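Local coordinates for protein pterin-4-alpha-carbinolamine dehydratase MoaB2 (Mycobacterium marinum, PDB 3RFQ) that probably takes part in molybdenum cofactor biosynthesis as a MogA/MoaB-family protein, presumably by binding molybdopterin, at residues A133-A138 and A157-A162. Sequence-based numbering, arbitrary orientation.
Sequences AGIIDA and AGSRYA
Asp137, in the first turn of the short helix 136-139, turns its carboxylate onto Ser159, the N-cap of the long helix 160-180. Starting at the root of the side chain, Asp137 CB lies 4.2 Å from Ala157 CB; with chi1 at 69°, CG sits between its own backbone N and carbonyl carbon, which swings the carboxylate across to the serine. OD2 accepts from Ser159 N (Ser159 N to Asp137 OD2, 3.0 Å), nearly along its C-O axis, with an angle of 147° at the hydrogen. Both Asp137 oxygens lie 3.8 Å from Ala162 CB. Ser159 OG faces the pair, 2.9 Å from Asp137 OD2 and 3.0 Å from Asp137 OD1, a weak hydrogen-bonding contact. The same Ser159 OG accepts from Ala162 N at 3.0 Å, the capping bond of the helix. Beside this polar cluster, Ile135 runs at about a right angle to Tyr161: Ile135 CG2 reaches Ala162 N at 3.6 Å, while CD1 packs on the Tyr161 backbone carbonyl and CB. Ala138 CB against Ala162 CB closes the apolar side. Helix 160-180 follows strand 151-156 through Ala157 and Gly158, and Asp137 ties its start to helix 136-139 by gripping the capping serine at backbone N-H and hydroxyl; the helix dipole probably stabilises the carboxylate's negative charge.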
loop_
_atom_site.group_PDB
_atom_site.type_symbol
_atom_site.label_atom_id
_atom_site.label_comp_id
_atom_site.label_asym_id
_atom_site.label_seq_id
_atom_site.Cartn_x
_atom_site.Cartn_y
_atom_site.Cartn_z
ATOM N N ALA C 133 -2.576 8.973 -3.627
ATOM C CA ALA C 133 -2.717 9.966 -4.681
ATOM C C ALA C 133 -2.748 11.423 -4.189
ATOM O O ALA C 133 -2.914 12.322 -5.000
ATOM C CB ALA C 133 -3.973 9.655 -5.550
ATOM N N GLY C 134 -2.559 11.664 -2.883
ATOM C CA GLY C 134 -2.609 13.030 -2.313
ATOM C C GLY C 134 -3.981 13.707 -2.356
ATOM O O GLY C 134 -4.081 14.932 -2.373
ATOM N N ILE C 135 -5.039 12.908 -2.404
ATOM C CA ILE C 135 -6.399 13.403 -2.420
ATOM C C ILE C 135 -6.898 13.319 -0.975
ATOM O O ILE C 135 -7.305 12.256 -0.507
ATOM C CB ILE C 135 -7.269 12.536 -3.384
ATOM C CG1 ILE C 135 -6.596 12.468 -4.768
ATOM C CG2 ILE C 135 -8.708 13.101 -3.486
ATOM C CD1 ILE C 135 -7.136 11.343 -5.651
ATOM N N ILE C 136 -6.776 14.426 -0.249
ATOM C CA ILE C 136 -6.926 14.380 1.202
ATOM C C ILE C 136 -8.386 14.209 1.613
ATOM O O ILE C 136 -8.640 13.504 2.568
ATOM C CB ILE C 136 -6.270 15.565 1.941
ATOM C CG1 ILE C 136 -4.847 15.819 1.441
ATOM C CG2 ILE C 136 -6.135 15.283 3.474
ATOM C CD1 ILE C 136 -3.868 14.605 1.594
ATOM N N ASP C 137 -9.330 14.821 0.892
ATOM C CA ASP C 137 -10.752 14.611 1.203
ATOM C C ASP C 137 -11.162 13.141 0.986
ATOM O O ASP C 137 -11.970 12.611 1.740
ATOM C CB ASP C 137 -11.695 15.637 0.519
ATOM C CG ASP C 137 -11.768 15.479 -0.998
ATOM O OD1 ASP C 137 -10.779 15.046 -1.615
ATOM O OD2 ASP C 137 -12.815 15.826 -1.591
ATOM N N ALA C 138 -10.565 12.483 0.000
ATOM C CA ALA C 138 -10.751 11.039 -0.179
ATOM C C ALA C 138 -10.024 10.235 0.897
ATOM O O ALA C 138 -10.615 9.360 1.523
ATOM C CB ALA C 138 -10.321 10.575 -1.602
ATOM N N ALA C 157 -16.356 11.260 -1.255
ATOM C CA ALA C 157 -16.106 12.676 -1.010
ATOM C C ALA C 157 -16.430 13.534 -2.239
ATOM O O ALA C 157 -16.550 13.018 -3.366
ATOM C CB ALA C 157 -14.652 12.917 -0.542
ATOM N N GLY C 158 -16.581 14.838 -2.019
ATOM C CA GLY C 158 -17.057 15.731 -3.078
ATOM C C GLY C 158 -16.089 16.295 -4.124
ATOM O O GLY C 158 -16.535 16.734 -5.188
ATOM N N SER C 159 -14.776 16.320 -3.870
ATOM C CA SER C 159 -13.877 16.990 -4.835
ATOM C C SER C 159 -13.867 16.177 -6.160
ATOM O O SER C 159 -14.163 14.995 -6.155
ATOM C CB SER C 159 -12.454 17.100 -4.279
ATOM O OG SER C 159 -11.836 15.817 -4.323
ATOM N N ARG C 160 -13.542 16.807 -7.279
ATOM C CA ARG C 160 -13.416 16.078 -8.552
ATOM C C ARG C 160 -12.394 14.915 -8.504
ATOM O O ARG C 160 -12.633 13.857 -9.080
ATOM C CB ARG C 160 -12.999 17.039 -9.669
ATOM C CG ARG C 160 -13.406 16.557 -11.083
ATOM C CD ARG C 160 -13.859 17.781 -11.902
ATOM N NE ARG C 160 -14.208 17.457 -13.284
ATOM C CZ ARG C 160 -15.453 17.247 -13.675
ATOM N NH1 ARG C 160 -16.439 17.371 -12.790
ATOM N NH2 ARG C 160 -15.719 16.929 -14.938
ATOM N N TYR C 161 -11.254 15.131 -7.840
ATOM C CA TYR C 161 -10.243 14.088 -7.749
ATOM C C TYR C 161 -10.761 12.931 -6.919
ATOM O O TYR C 161 -10.525 11.783 -7.282
ATOM C CB TYR C 161 -8.921 14.606 -7.178
ATOM C CG TYR C 161 -8.085 15.487 -8.103
ATOM C CD1 TYR C 161 -8.437 15.699 -9.438
ATOM C CD2 TYR C 161 -6.899 16.054 -7.641
ATOM C CE1 TYR C 161 -7.630 16.495 -10.284
ATOM C CE2 TYR C 161 -6.083 16.835 -8.464
ATOM C CZ TYR C 161 -6.456 17.062 -9.778
ATOM O OH TYR C 161 -5.644 17.867 -10.557
ATOM N N ALA C 162 -11.489 13.212 -5.831
ATOM C CA ALA C 162 -12.108 12.110 -5.016
ATOM C C ALA C 162 -13.075 11.271 -5.837
ATOM O O ALA C 162 -13.081 10.048 -5.760
ATOM C CB ALA C 162 -12.816 12.645 -3.748
#